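Local coordinates for protein heme peroxidase (Bacteroides thetaiotaomicron, PDB 2GVK) that probably binds heme and uses hydrogen peroxide to oxidise dyes and related substrates, as a member of the dye-decolorizing peroxidase family, at residues 188-193 with 262-267; 192-197 with 297-302. All coordinates share one frame; numbering follows the deposited sequence.

How the contacts relate
Both contacts lie in the C-terminal half of the peroxidase, in its eight-stranded antiparallel sheet. They share strand 186-195, which has strand 258-267 along one edge and strand 296-306 along the other. Contact 1 pairs 188-193 with 262-267 close to the centre of the folded chain. Contact 2 pairs 192-197 with 297-302 nearer the surface. Their centres are about 11 Å apart, and Lys192 and Tyr193 belong to both. Along the chain the shared strand comes first, then 258-267, then 296-306. Strand 296-306 also borders strand 66-72 of the N-terminal half. Strand 186-195 thus sits between the other two and joins them into one continuous part of the barrel sheet.

Contact 1: 188-193 with 262-267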
loop_
_atom_site.group_PDB
_atom_site.type_symbol
_atom_site.label_atom_id
_atom_site.label_comp_id
_atom_site.label_asym_id
_atom_site.label_seq_id
_atom_site.Cartn_x
_atom_site.Cartn_y
_atom_site.Cartn_z
ATOM N N VAL A 188 22.456 19.617 -16.287
ATOM C CA VAL A 188 21.603 19.903 -15.143
ATOM C C VAL A 188 22.017 21.184 -14.450
ATOM O O VAL A 188 23.194 21.440 -14.230
ATOM C CB VAL A 188 21.551 18.684 -14.117
ATOM C CG1 VAL A 188 22.871 18.455 -13.498
ATOM C CG2 VAL A 188 20.504 18.921 -13.065
ATOM N N PHE A 189 21.033 22.019 -14.167
ATOM C CA PHE A 189 21.274 23.280 -13.530
ATOM C C PHE A 189 20.510 23.324 -12.219
ATOM O O PHE A 189 19.364 22.926 -12.164
ATOM C CB PHE A 189 20.838 24.434 -14.459
ATOM C CG PHE A 189 21.253 25.785 -13.980
ATOM C CD1 PHE A 189 22.563 26.171 -14.034
ATOM C CD2 PHE A 189 20.304 26.693 -13.499
ATOM C CE1 PHE A 189 22.943 27.403 -13.583
ATOM C CE2 PHE A 189 20.690 27.943 -13.066
ATOM C CZ PHE A 189 21.987 28.296 -13.111
ATOM N N VAL A 190 21.185 23.740 -11.148
ATOM C CA VAL A 190 20.556 23.849 -9.856
ATOM C C VAL A 190 20.610 25.293 -9.323
ATOM O O VAL A 190 21.585 26.035 -9.556
ATOM C CB VAL A 190 21.209 22.890 -8.808
ATOM C CG1 VAL A 190 21.005 21.428 -9.213
ATOM C CG2 VAL A 190 22.674 23.222 -8.617
ATOM N N GLN A 191 19.517 25.695 -8.647
ATOM C CA GLN A 191 19.455 26.957 -7.910
ATOM C C GLN A 191 18.688 26.767 -6.648
ATOM O O GLN A 191 17.563 26.259 -6.682
ATOM C CB GLN A 191 18.722 28.039 -8.703
ATOM C CG GLN A 191 19.329 28.463 -9.941
ATOM C CD GLN A 191 18.442 29.445 -10.681
ATOM O OE1 GLN A 191 17.353 29.084 -11.138
ATOM N NE2 GLN A 191 18.899 30.706 -10.794
ATOM N N LYS A 192 19.228 27.266 -5.545
ATOM C CA LYS A 192 18.456 27.395 -4.299
ATOM C C LYS A 192 17.785 28.759 -4.254
ATOM O O LYS A 192 18.460 29.797 -4.399
ATOM C CB LYS A 192 19.345 27.259 -3.077
ATOM C CG LYS A 192 19.733 25.895 -2.768
ATOM C CD LYS A 192 20.786 25.859 -1.629
ATOM C CE LYS A 192 20.182 26.167 -0.300
ATOM N NZ LYS A 192 21.234 26.120 0.799
ATOM N N TYR A 193 16.464 28.755 -4.080
ATOM C CA TYR A 193 15.690 29.969 -3.902
ATOM C C TYR A 193 15.178 30.073 -2.472
ATOM O O TYR A 193 14.676 29.096 -1.921
ATOM C CB TYR A 193 14.494 29.987 -4.834
ATOM C CG TYR A 193 14.815 30.276 -6.273
ATOM C CD1 TYR A 193 14.856 31.589 -6.748
ATOM C CD2 TYR A 193 15.049 29.244 -7.175
ATOM C CE1 TYR A 193 15.099 31.859 -8.102
ATOM C CE2 TYR A 193 15.317 29.503 -8.517
ATOM C CZ TYR A 193 15.342 30.819 -8.972
ATOM O OH TYR A 193 15.621 31.087 -10.322
ATOM N N TYR A 262 14.298 24.277 -4.059
ATOM C CA TYR A 262 15.504 23.840 -4.712
ATOM C C TYR A 262 15.158 23.500 -6.152
ATOM O O TYR A 262 14.488 22.505 -6.425
ATOM C CB TYR A 262 16.115 22.618 -3.980
ATOM C CG TYR A 262 17.601 22.414 -4.252
ATOM C CD1 TYR A 262 18.036 21.928 -5.483
ATOM C CD2 TYR A 262 18.568 22.737 -3.296
ATOM C CE1 TYR A 262 19.362 21.780 -5.758
ATOM C CE2 TYR A 262 19.919 22.577 -3.568
ATOM C CZ TYR A 262 20.302 22.112 -4.823
ATOM O OH TYR A 262 21.643 21.926 -5.125
ATOM N N PHE A 263 15.522 24.403 -7.056
ATOM C CA PHE A 263 15.308 24.200 -8.468
ATOM C C PHE A 263 16.351 23.285 -9.033
ATOM O O PHE A 263 17.560 23.470 -8.795
ATOM C CB PHE A 263 15.365 25.536 -9.218
ATOM C CG PHE A 263 15.369 25.381 -10.704
ATOM C CD1 PHE A 263 14.202 25.167 -11.381
ATOM C CD2 PHE A 263 16.548 25.351 -11.408
ATOM C CE1 PHE A 263 14.203 24.957 -12.796
ATOM C CE2 PHE A 263 16.544 25.144 -12.816
ATOM C CZ PHE A 263 15.365 24.970 -13.480
ATOM N N ILE A 264 15.907 22.291 -9.800
ATOM C CA ILE A 264 16.812 21.463 -10.554
ATOM C C ILE A 264 16.169 21.173 -11.921
ATOM O O ILE A 264 15.014 20.770 -12.002
ATOM C CB ILE A 264 17.170 20.158 -9.785
ATOM C CG1 ILE A 264 18.153 19.324 -10.574
ATOM C CG2 ILE A 264 15.902 19.354 -9.449
ATOM C CD1 ILE A 264 18.864 18.313 -9.757
ATOM N N GLY A 265 16.911 21.458 -12.983
ATOM C CA GLY A 265 16.414 21.330 -14.340
ATOM C C GLY A 265 17.385 20.573 -15.209
ATOM O O GLY A 265 18.562 20.961 -15.326
ATOM N N TYR A 266 16.922 19.453 -15.751
ATOM C CA TYR A 266 17.695 18.628 -16.671
ATOM C C TYR A 266 17.334 18.970 -18.118
ATOM O O TYR A 266 16.124 19.048 -18.491
ATOM C CB TYR A 266 17.402 17.151 -16.432
ATOM C CG TYR A 266 17.882 16.604 -15.111
ATOM C CD1 TYR A 266 19.153 16.070 -14.988
ATOM C CD2 TYR A 266 17.053 16.574 -14.004
ATOM C CE1 TYR A 266 19.609 15.543 -13.795
ATOM C CE2 TYR A 266 17.504 16.043 -12.773
ATOM C CZ TYR A 266 18.773 15.507 -12.689
ATOM O OH TYR A 266 19.236 14.949 -11.501
ATOM N N ALA A 267 18.359 19.135 -18.963
ATOM C CA ALA A 267 18.136 19.576 -20.356
ATOM C C ALA A 267 19.065 18.902 -21.327
ATOM O O ALA A 267 20.269 18.759 -21.061
ATOM C CB ALA A 267 18.309 21.059 -20.462
#
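Val188 to Lys192 pair with Tyr266 to Tyr262 as neighbouring antiparallel strands in the beta-barrel fold of this peroxidase. Phe189 with Gly265 and Gln191 with Phe263 are the hydrogen-bonded pairs, two backbone bonds each. One face carries Val188, Val190, Lys192, Tyr262, Ile264 and Tyr266. Val188 CG2 sits over one face of the Tyr266 ring, 3.7 Å from its centroid. The same methyl also presses on Ile264 CG1 at 3.4 Å, a tight carbon pair. Val190 CG1 packs against Ile264 CG1 at 3.8 Å, the two side chains running alongside each other. Val190 and Lys192 both lean on the Tyr262 ring from the same side of its plane, at different corners. Tyr262 CE1 meets Val190 CB, and Tyr262 CD2 is 3.4 Å from Lys192 CG. The lysine chain then bends at chi3 (73°), and NZ forms a salt bridge with Asp140. The Tyr262 ring also stacks with Phe27, and Tyr266 OH bonds to Thr68 and His112. This face thus reaches strands of the N-terminal half. On the other face, helix 270-281 covers Phe189 and Tyr193. A chi1 of 171°, with CG opposite the backbone N, lays the Phe263 ring along the strand beside Gly265. A CB on that glycine would run into Phe263 CZ. Phe263 CE2 meets the edge of the Phe189 ring, 4.1 Å from Phe189 CD2. Gln191 OE1 approaches Phe263 CD2 and accepts a 2.8 Å hydrogen bond from Tyr193 OH, which stands above the plane of the amide carbonyl.

Contact 2: 192-197 with 297-302; sequences KYIHDM and TAITGT. With EDO (1,2-ethanediol), chain G.
Lys192 N gives its hydrogen to a side chain, Thr300 OG1 at 2.8 Å, where a regular ladder would use a backbone carbonyl. The regular pairing stops here: residues 299-301 are loop, and the strand resumes at Thr302. With chi1 64°, Thr300 OG1 lies between its own backbone N and carbonyl carbon and faces the lysine N-H. A valine in its place would probably leave Lys192 N without this acceptor where the pairing is interrupted. At the start of the break, Ile299 N bonds to Lys192 O in a nearly straight line (173° at the hydrogen). Ile194 and Thr297 form the hydrogen-bonded pair. Ile194 O is gripped twice, by Thr297 N and by a water that also bonds to Thr297 OG1. Ile194 CG1 meets Ile299 CD1 at 3.7 Å, the two chains crossing at a slant. Tyr193 CE1 touches Ala298 CB at 3.8 Å. Past the break, a bound 1,2-ethanediol, probably from the crystallisation liquor, donates from O1 to Thr302 OG1 at 2.7 Å and also bonds to Thr105 and Pro106. The arrangement is an antiparallel strand pair interrupted by a short loop, within the sheet of the peroxidase barrel.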
loop_
_atom_site.group_PDB
_atom_site.type_symbol
_atom_site.label_atom_id
_atom_site.label_comp_id
_atom_site.label_asym_id
_atom_site.label_seq_id
_atom_site.Cartn_x
_atom_site.Cartn_y
_atom_site.Cartn_z
ATOM N N LYS A 192 19.228 27.266 -5.545
ATOM C CA LYS A 192 18.456 27.395 -4.299
ATOM C C LYS A 192 17.785 28.759 -4.254
ATOM O O LYS A 192 18.460 29.797 -4.399
ATOM C CB LYS A 192 19.345 27.259 -3.077
ATOM C CG LYS A 192 19.733 25.895 -2.768
ATOM C CD LYS A 192 20.786 25.859 -1.629
ATOM C CE LYS A 192 20.182 26.167 -0.300
ATOM N NZ LYS A 192 21.234 26.120 0.799
ATOM N N TYR A 193 16.464 28.755 -4.080
ATOM C CA TYR A 193 15.690 29.969 -3.902
ATOM C C TYR A 193 15.178 30.073 -2.472
ATOM O O TYR A 193 14.676 29.096 -1.921
ATOM C CB TYR A 193 14.494 29.987 -4.834
ATOM C CG TYR A 193 14.815 30.276 -6.273
ATOM C CD1 TYR A 193 14.856 31.589 -6.748
ATOM C CD2 TYR A 193 15.049 29.244 -7.175
ATOM C CE1 TYR A 193 15.099 31.859 -8.102
ATOM C CE2 TYR A 193 15.317 29.503 -8.517
ATOM C CZ TYR A 193 15.342 30.819 -8.972
ATOM O OH TYR A 193 15.621 31.087 -10.322
ATOM N N ILE A 194 15.333 31.243 -1.880
ATOM C CA ILE A 194 14.741 31.542 -0.561
ATOM C C ILE A 194 13.535 32.439 -0.767
ATOM O O ILE A 194 13.621 33.450 -1.461
ATOM C CB ILE A 194 15.755 32.230 0.358
ATOM C CG1 ILE A 194 17.019 31.347 0.511
ATOM C CG2 ILE A 194 15.136 32.539 1.727
ATOM C CD1 ILE A 194 16.757 29.980 1.101
ATOM N N HIS A 195 12.402 32.063 -0.176
ATOM C CA HIS A 195 11.155 32.798 -0.372
ATOM C C HIS A 195 10.879 33.777 0.717
ATOM O O HIS A 195 11.276 33.571 1.885
ATOM C CB HIS A 195 9.988 31.832 -0.464
ATOM C CG HIS A 195 10.062 30.928 -1.628
ATOM N ND1 HIS A 195 10.007 31.386 -2.931
ATOM C CD2 HIS A 195 10.244 29.587 -1.705
ATOM C CE1 HIS A 195 10.114 30.361 -3.754
ATOM N NE2 HIS A 195 10.278 29.263 -3.038
ATOM N N ASP A 196 10.217 34.878 0.338
ATOM C CA ASP A 196 9.633 35.819 1.284
ATOM C C ASP A 196 8.203 35.361 1.502
ATOM O O ASP A 196 7.277 35.813 0.833
ATOM C CB ASP A 196 9.680 37.232 0.709
ATOM C CG ASP A 196 9.204 38.294 1.694
ATOM O OD1 ASP A 196 8.580 37.941 2.737
ATOM O OD2 ASP A 196 9.421 39.506 1.398
HETATM N N MSE A 197 8.040 34.405 2.412
HETATM C CA MSE A 197 6.719 33.783 2.649
HETATM C C MSE A 197 5.729 34.719 3.287
HETATM O O MSE A 197 4.548 34.614 3.051
HETATM C CB MSE A 197 6.863 32.530 3.505
HETATM C CG MSE A 197 7.599 31.462 2.842
HETATM SE SE MSE A 197 6.778 30.912 1.144
HETATM C CE MSE A 197 5.447 29.684 1.842
ATOM N N THR A 297 14.419 34.637 -3.949
ATOM C CA THR A 297 15.772 35.088 -4.187
ATOM C C THR A 297 16.699 33.917 -4.454
ATOM O O THR A 297 16.803 33.011 -3.633
ATOM C CB THR A 297 16.326 35.871 -2.978
ATOM O OG1 THR A 297 15.463 36.989 -2.675
ATOM C CG2 THR A 297 17.682 36.373 -3.265
ATOM N N ALA A 298 17.369 33.934 -5.620
ATOM C CA ALA A 298 18.356 32.909 -5.957
ATOM C C ALA A 298 19.640 33.159 -5.168
ATOM O O ALA A 298 20.202 34.247 -5.231
ATOM C CB ALA A 298 18.648 32.924 -7.450
ATOM N N ILE A 299 20.098 32.143 -4.425
ATOM C CA ILE A 299 21.315 32.259 -3.647
ATOM C C ILE A 299 22.441 31.289 -4.106
ATOM O O ILE A 299 23.580 31.386 -3.628
ATOM C CB ILE A 299 21.049 32.095 -2.127
ATOM C CG1 ILE A 299 20.552 30.689 -1.798
ATOM C CG2 ILE A 299 20.051 33.153 -1.652
ATOM C CD1 ILE A 299 20.534 30.399 -0.301
ATOM N N THR A 300 22.112 30.359 -5.003
ATOM C CA THR A 300 23.126 29.526 -5.690
ATOM C C THR A 300 22.747 29.365 -7.143
ATOM O O THR A 300 21.595 29.657 -7.545
ATOM C CB THR A 300 23.264 28.089 -5.078
ATOM O OG1 THR A 300 22.049 27.381 -5.243
ATOM C CG2 THR A 300 23.632 28.133 -3.609
ATOM N N GLY A 301 23.705 28.950 -7.944
ATOM C CA GLY A 301 23.483 28.683 -9.356
ATOM C C GLY A 301 24.676 27.996 -9.946
ATOM O O GLY A 301 25.756 28.555 -9.976
ATOM N N THR A 302 24.498 26.747 -10.365
ATOM C CA THR A 302 25.614 25.950 -10.873
ATOM C C THR A 302 25.163 24.977 -11.959
ATOM O O THR A 302 24.107 24.322 -11.841
ATOM C CB THR A 302 26.291 25.137 -9.732
ATOM O OG1 THR A 302 26.445 25.967 -8.570
ATOM C CG2 THR A 302 27.634 24.634 -10.168
HETATM C C1 EDO G . 25.711 24.783 -5.845
HETATM O O1 EDO G . 24.750 25.493 -6.588
HETATM C C2 EDO G . 26.154 25.604 -4.605
HETATM O O2 EDO G . 27.062 26.682 -4.982
HETATM O O HOH W 1 13.410 36.232 -0.965
#